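Local coordinates for protein quinoline 2-oxidoreductase large subunit (Pseudomonas putida, PDB 1T3Q) that binds the molybdenum and pterin cytosine dinucleotide cofactor of a molybdenum hydroxylase that probably oxidises quinoline at its 2-position, at residues T512-A515 / Q516-A519; M673-E676 / G677-G681. One frame throughout, in Å; residues are numbered along the deposited sequence.

How the contacts relate
Both contacts lie in one molybdopterin cofactor-binding domain, and both touch the same pterin cytosine dinucleotide. Contact 1 comes first along the chain. It lies on helix 510-522, which connects the parallel strands 497-501 and 529-532 and packs on them. Contact 2 follows on helix 672-692, which packs on strands 655-665 and 722-726 of a different sheet. Their centres are about 17 Å apart, yet the helices touch: T513 CG2 is 3.6 Å from I674 CD1. Contact 1 meets the cofactor at a ribose hydroxyl. Contact 2 runs along it from the cytosine to the pterin. Elements resting on two sheets thus line one cofactor site.

Contact 1: residues T512-A515 / Q516-A519; sequences TTLA and QIAA. With MCN (pterin cytosine dinucleotide), chain N.
Helix 510-522 is the crossover of a beta-alpha-beta unit with strands 497-501 and 529-532, and residues 512-519 make two of its turns, with T512 and T513 set against Q516. The backbone bonds are those of a regular alpha-helix. Q516 N donates to T512 O at 3.2 Å. The bonds further along are shorter: A518 N to L514 O is 3.0 Å and nearly straight at 167°, and A519 N to A515 O is 2.9 Å.

T513 faces the cofactor. Its OG1 sits between the backbone N and the carbonyl carbon (chi1 53°). This places T513 OG1 2.7 Å from O2' of the cytidine ribose. G509 O, one turn back, is also within bonding distance of the hydroxyl. T513 CG2 lies close to the same ribose oxygen, with CG2 to O2' at 3.1 Å.

Q516 runs extended past CG and crosses both threonine side chains at a slant. Q516 OE1 rests 3.7 Å from T513 CG2 and 3.8 Å from T512 CG2. The polar end is held elsewhere: NE2 by T16 O and S13 O, OE1 by N671 ND2. T512 OG1 bonds to E22 and to R21 N. On another side of the helix L514 and I517 lie alongside each other, with L514 CD2 4.2 Å from I517 CD1. Both pack on helix 549-576, L514 against I557 and I517 against A554, while A518 and A519 rest on V529.

All eight residues are buried. The amide of Q516 nevertheless has partners at both ends, which should fix its rotation and tie the helix to the N-terminal segment. The T513 hydroxyl, close to both O2' and G509 O, probably limits how the ribose can shift.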
loop_
_atom_site.group_PDB
_atom_site.type_symbol
_atom_site.label_atom_id
_atom_site.label_comp_id
_atom_site.label_asym_id
_atom_site.label_seq_id
_atom_site.Cartn_x
_atom_site.Cartn_y
_atom_site.Cartn_z
ATOM N N THR B 512 18.096 -6.345 -10.539
ATOM C CA THR B 512 19.099 -5.817 -11.453
ATOM C C THR B 512 19.345 -6.760 -12.633
ATOM O O THR B 512 19.245 -6.354 -13.788
ATOM C CB THR B 512 20.435 -5.559 -10.708
ATOM O OG1 THR B 512 20.240 -4.533 -9.724
ATOM C CG2 THR B 512 21.523 -5.125 -11.679
ATOM N N THR B 513 19.640 -8.022 -12.345
ATOM C CA THR B 513 19.929 -8.974 -13.411
ATOM C C THR B 513 18.778 -9.273 -14.370
ATOM O O THR B 513 19.008 -9.480 -15.561
ATOM C CB THR B 513 20.479 -10.297 -12.840
ATOM O OG1 THR B 513 19.591 -10.808 -11.838
ATOM C CG2 THR B 513 21.854 -10.069 -12.230
ATOM N N LEU B 514 17.546 -9.300 -13.876
ATOM C CA LEU B 514 16.428 -9.568 -14.771
ATOM C C LEU B 514 16.248 -8.387 -15.726
ATOM O O LEU B 514 15.803 -8.557 -16.859
ATOM C CB LEU B 514 15.134 -9.823 -13.977
ATOM C CG LEU B 514 15.140 -11.077 -13.089
ATOM C CD1 LEU B 514 13.781 -11.226 -12.401
ATOM C CD2 LEU B 514 15.453 -12.316 -13.932
ATOM N N ALA B 515 16.603 -7.187 -15.270
ATOM C CA ALA B 515 16.483 -6.003 -16.110
ATOM C C ALA B 515 17.508 -6.098 -17.235
ATOM O O ALA B 515 17.234 -5.696 -18.364
ATOM C CB ALA B 515 16.724 -4.731 -15.287
ATOM N N GLN B 516 18.691 -6.611 -16.904
ATOM C CA GLN B 516 19.765 -6.775 -17.880
ATOM C C GLN B 516 19.318 -7.720 -18.991
ATOM O O GLN B 516 19.617 -7.503 -20.166
ATOM C CB GLN B 516 21.020 -7.327 -17.197
ATOM C CG GLN B 516 21.712 -6.325 -16.278
ATOM C CD GLN B 516 22.952 -6.901 -15.622
ATOM O OE1 GLN B 516 22.918 -7.322 -14.469
ATOM N NE2 GLN B 516 24.058 -6.933 -16.365
ATOM N N ILE B 517 18.594 -8.768 -18.613
ATOM C CA ILE B 517 18.095 -9.742 -19.579
ATOM C C ILE B 517 17.046 -9.107 -20.490
ATOM O O ILE B 517 17.121 -9.227 -21.713
ATOM C CB ILE B 517 17.448 -10.963 -18.867
ATOM C CG1 ILE B 517 18.516 -11.752 -18.105
ATOM C CG2 ILE B 517 16.744 -11.855 -19.895
ATOM C CD1 ILE B 517 17.957 -12.858 -17.226
ATOM N N ALA B 518 16.071 -8.426 -19.893
ATOM C CA ALA B 518 15.007 -7.799 -20.666
ATOM C C ALA B 518 15.545 -6.736 -21.618
ATOM O O ALA B 518 15.076 -6.606 -22.751
ATOM C CB ALA B 518 13.968 -7.187 -19.728
ATOM N N ALA B 519 16.522 -5.972 -21.145
ATOM C CA ALA B 519 17.132 -4.915 -21.941
ATOM C C ALA B 519 17.738 -5.496 -23.218
ATOM O O ALA B 519 17.536 -4.966 -24.314
ATOM C CB ALA B 519 18.207 -4.217 -21.128
HETATM N N1 MCN N . 23.366 -15.028 -11.886
HETATM C C2 MCN N . 23.984 -14.348 -12.986
HETATM N N3 MCN N . 24.309 -15.193 -14.036
HETATM C C4 MCN N . 24.101 -16.567 -14.094
HETATM C C5 MCN N . 23.476 -17.211 -12.932
HETATM C C6 MCN N . 23.111 -16.449 -11.847
HETATM O O2 MCN N . 24.203 -13.158 -12.943
HETATM N N4 MCN N . 24.447 -17.271 -15.151
HETATM C "C1'" MCN N . 22.943 -14.097 -10.689
HETATM C C2D MCN N . 21.394 -13.714 -10.758
HETATM O "O2'" MCN N . 21.192 -12.351 -10.240
HETATM C "C3'" MCN N . 20.731 -14.808 -9.947
HETATM C C4D MCN N . 21.698 -15.090 -8.821
HETATM O O4D MCN N . 23.057 -14.725 -9.380
HETATM O "O3'" MCN N . 19.433 -14.335 -9.443
HETATM C "C5'" MCN N . 21.595 -16.505 -8.184
HETATM O "O5'" MCN N . 21.654 -17.407 -9.261
HETATM P PA MCN N . 20.571 -18.513 -9.573
HETATM O O1A MCN N . 19.875 -18.069 -10.822
HETATM O O2A MCN N . 21.346 -19.819 -9.515
HETATM O O3A MCN N . 19.490 -18.749 -8.380
HETATM P PB MCN N . 18.227 -17.880 -7.916
HETATM O O1B MCN N . 17.018 -18.736 -8.107
HETATM O O2B MCN N . 18.228 -16.526 -8.563
HETATM O O3B MCN N . 18.499 -17.638 -6.354
HETATM C C10 MCN N . 18.178 -18.623 -5.405
HETATM C "C9'" MCN N . 19.480 -19.220 -4.981
HETATM C "C8'" MCN N . 19.106 -20.238 -3.879
HETATM S "S8'" MCN N . 18.063 -21.589 -4.411
HETATM C "C7'" MCN N . 19.510 -20.207 -2.607
HETATM S "S7'" MCN N . 19.050 -21.383 -1.344
HETATM C "C6'" MCN N . 20.401 -19.001 -2.155
HETATM C C7 MCN N . 21.177 -18.442 -3.318
HETATM O "O9'" MCN N . 20.318 -18.116 -4.398
HETATM N "N5'" MCN N . 19.463 -18.067 -1.404
HETATM C C4A MCN N . 20.113 -16.773 -1.302
HETATM N "N8'" MCN N . 21.904 -17.193 -2.911
HETATM C C4B MCN N . 21.284 -16.340 -1.951
HETATM N "N1'" MCN N . 21.884 -15.062 -1.824
HETATM C "C2'" MCN N . 21.240 -14.212 -0.989
HETATM N "N2'" MCN N . 21.781 -12.986 -0.823
HETATM N "N3'" MCN N . 20.070 -14.536 -0.333
HETATM C "C4'" MCN N . 19.393 -15.809 -0.425
HETATM O "O4'" MCN N . 18.371 -16.014 0.183
#

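Contact 2: residues M673-E676 / G677-G681; sequences MIVE and GQIRG. With MCN (pterin cytosine dinucleotide), chain N.
I674 O is gripped by Q678 N, 3.0 Å away, and by water 1, which donates to I674 O at 2.6 Å. The same water accepts from Q678 NE2 at 3.2 Å, so it joins the backbone of one turn to the side chain of the next. The second use of the Q678 amide nitrogen is the cofactor: NE2 donates to the pterin N1' at 3.2 Å. Q678 OE1 is turned to the same ring system, 2.6 Å from N8'. A bend at chi2 (-68°) brings the amide round to these atoms.

Helix 672-692, which carries the contact, is part of the molybdopterin cofactor-binding domain. One side of it follows the cofactor. V675 CG2 lies over the face of the cytosine ring, 3.4 Å from C2, and I674 CG2 touches the ribose beside it. I679 packs against the sheet, touching A662 and I724, and its end also meets V675 CG1.

Away from the cofactor, E676 and R680 lie side by side one turn apart. They form a salt bridge, E676 OE1 to R680 NH2 at 3.2 Å. The nitrogen comes to the anti side of OE1, 30° out of the carboxylate plane, and the two flat groups are turned 58° apart. Water 2 links them a second time: it donates to E676 OE1 at 2.7 Å and accepts from R680 NH1. Each charge has another partner: H726 bonds to E676 OE2, and E148 of the small subunit makes a salt bridge to R680 NE.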
loop_
_atom_site.group_PDB
_atom_site.type_symbol
_atom_site.label_atom_id
_atom_site.label_comp_id
_atom_site.label_asym_id
_atom_site.label_seq_id
_atom_site.Cartn_x
_atom_site.Cartn_y
_atom_site.Cartn_z
ATOM N N MET B 673 29.902 -9.662 -11.233
ATOM C CA MET B 673 30.019 -9.159 -9.867
ATOM C C MET B 673 29.043 -9.896 -8.937
ATOM O O MET B 673 29.417 -10.372 -7.863
ATOM C CB MET B 673 29.708 -7.664 -9.838
ATOM C CG MET B 673 29.804 -7.036 -8.453
ATOM S SD MET B 673 29.343 -5.287 -8.469
ATOM C CE MET B 673 27.538 -5.442 -8.583
ATOM N N ILE B 674 27.789 -9.976 -9.355
ATOM C CA ILE B 674 26.765 -10.644 -8.556
ATOM C C ILE B 674 27.057 -12.132 -8.415
ATOM O O ILE B 674 26.880 -12.703 -7.340
ATOM C CB ILE B 674 25.364 -10.395 -9.166
ATOM C CG1 ILE B 674 24.931 -8.960 -8.838
ATOM C CG2 ILE B 674 24.341 -11.398 -8.612
ATOM C CD1 ILE B 674 23.680 -8.502 -9.542
ATOM N N VAL B 675 27.523 -12.763 -9.493
ATOM C CA VAL B 675 27.849 -14.184 -9.445
ATOM C C VAL B 675 28.961 -14.442 -8.430
ATOM O O VAL B 675 28.903 -15.410 -7.672
ATOM C CB VAL B 675 28.302 -14.709 -10.838
ATOM C CG1 VAL B 675 28.851 -16.118 -10.716
ATOM C CG2 VAL B 675 27.134 -14.676 -11.807
ATOM N N GLU B 676 29.980 -13.582 -8.399
ATOM C CA GLU B 676 31.059 -13.799 -7.448
ATOM C C GLU B 676 30.561 -13.583 -6.029
ATOM O O GLU B 676 31.031 -14.237 -5.106
ATOM C CB GLU B 676 32.264 -12.900 -7.752
ATOM C CG GLU B 676 32.994 -13.313 -9.034
ATOM C CD GLU B 676 34.429 -12.817 -9.100
ATOM O OE1 GLU B 676 34.860 -12.083 -8.183
ATOM O OE2 GLU B 676 35.131 -13.170 -10.073
ATOM N N GLY B 677 29.602 -12.679 -5.863
ATOM C CA GLY B 677 29.047 -12.448 -4.541
ATOM C C GLY B 677 28.360 -13.725 -4.073
ATOM O O GLY B 677 28.467 -14.111 -2.913
ATOM N N GLN B 678 27.666 -14.391 -4.995
ATOM C CA GLN B 678 26.965 -15.641 -4.692
ATOM C C GLN B 678 27.951 -16.741 -4.318
ATOM O O GLN B 678 27.686 -17.557 -3.433
ATOM C CB GLN B 678 26.136 -16.080 -5.900
ATOM C CG GLN B 678 24.939 -15.189 -6.180
ATOM C CD GLN B 678 23.890 -15.295 -5.093
ATOM O OE1 GLN B 678 23.285 -16.349 -4.906
ATOM N NE2 GLN B 678 23.678 -14.205 -4.361
ATOM N N ILE B 679 29.089 -16.766 -5.009
ATOM C CA ILE B 679 30.115 -17.761 -4.739
ATOM C C ILE B 679 30.741 -17.545 -3.360
ATOM O O ILE B 679 30.908 -18.492 -2.591
ATOM C CB ILE B 679 31.233 -17.719 -5.816
ATOM C CG1 ILE B 679 30.700 -18.258 -7.146
ATOM C CG2 ILE B 679 32.429 -18.535 -5.356
ATOM C CD1 ILE B 679 31.648 -18.039 -8.319
ATOM N N ARG B 680 31.100 -16.302 -3.044
ATOM C CA ARG B 680 31.704 -16.023 -1.745
ATOM C C ARG B 680 30.714 -16.270 -0.611
ATOM O O ARG B 680 31.080 -16.814 0.429
ATOM C CB ARG B 680 32.237 -14.581 -1.697
ATOM C CG ARG B 680 33.404 -14.356 -2.657
ATOM C CD ARG B 680 34.200 -13.095 -2.317
ATOM N NE ARG B 680 35.452 -13.045 -3.078
ATOM C CZ ARG B 680 35.554 -12.634 -4.338
ATOM N NH1 ARG B 680 36.740 -12.639 -4.934
ATOM N NH2 ARG B 680 34.483 -12.200 -4.997
ATOM N N GLY B 681 29.460 -15.889 -0.815
ATOM C CA GLY B 681 28.455 -16.105 0.216
ATOM C C GLY B 681 28.266 -17.586 0.491
ATOM O O GLY B 681 28.169 -18.007 1.648
HETATM N N1 MCN N . 23.366 -15.028 -11.886
HETATM C C2 MCN N . 23.984 -14.348 -12.986
HETATM N N3 MCN N . 24.309 -15.193 -14.036
HETATM C C4 MCN N . 24.101 -16.567 -14.094
HETATM C C5 MCN N . 23.476 -17.211 -12.932
HETATM C C6 MCN N . 23.111 -16.449 -11.847
HETATM O O2 MCN N . 24.203 -13.158 -12.943
HETATM N N4 MCN N . 24.447 -17.271 -15.151
HETATM C "C1'" MCN N . 22.943 -14.097 -10.689
HETATM C C2D MCN N . 21.394 -13.714 -10.758
HETATM O "O2'" MCN N . 21.192 -12.351 -10.240
HETATM C "C3'" MCN N . 20.731 -14.808 -9.947
HETATM C C4D MCN N . 21.698 -15.090 -8.821
HETATM O O4D MCN N . 23.057 -14.725 -9.380
HETATM O "O3'" MCN N . 19.433 -14.335 -9.443
HETATM C "C5'" MCN N . 21.595 -16.505 -8.184
HETATM O "O5'" MCN N . 21.654 -17.407 -9.261
HETATM P PA MCN N . 20.571 -18.513 -9.573
HETATM O O1A MCN N . 19.875 -18.069 -10.822
HETATM O O2A MCN N . 21.346 -19.819 -9.515
HETATM O O3A MCN N . 19.490 -18.749 -8.380
HETATM P PB MCN N . 18.227 -17.880 -7.916
HETATM O O1B MCN N . 17.018 -18.736 -8.107
HETATM O O2B MCN N . 18.228 -16.526 -8.563
HETATM O O3B MCN N . 18.499 -17.638 -6.354
HETATM C C10 MCN N . 18.178 -18.623 -5.405
HETATM C "C9'" MCN N . 19.480 -19.220 -4.981
HETATM C "C8'" MCN N . 19.106 -20.238 -3.879
HETATM S "S8'" MCN N . 18.063 -21.589 -4.411
HETATM C "C7'" MCN N . 19.510 -20.207 -2.607
HETATM S "S7'" MCN N . 19.050 -21.383 -1.344
HETATM C "C6'" MCN N . 20.401 -19.001 -2.155
HETATM C C7 MCN N . 21.177 -18.442 -3.318
HETATM O "O9'" MCN N . 20.318 -18.116 -4.398
HETATM N "N5'" MCN N . 19.463 -18.067 -1.404
HETATM C C4A MCN N . 20.113 -16.773 -1.302
HETATM N "N8'" MCN N . 21.904 -17.193 -2.911
HETATM C C4B MCN N . 21.284 -16.340 -1.951
HETATM N "N1'" MCN N . 21.884 -15.062 -1.824
HETATM C "C2'" MCN N . 21.240 -14.212 -0.989
HETATM N "N2'" MCN N . 21.781 -12.986 -0.823
HETATM N "N3'" MCN N . 20.070 -14.536 -0.333
HETATM C "C4'" MCN N . 19.393 -15.809 -0.425
HETATM O "O4'" MCN N . 18.371 -16.014 0.183
HETATM O O HOH W 1 25.443 -11.742 -5.351
HETATM O O HOH W 2 37.433 -11.623 -7.638
#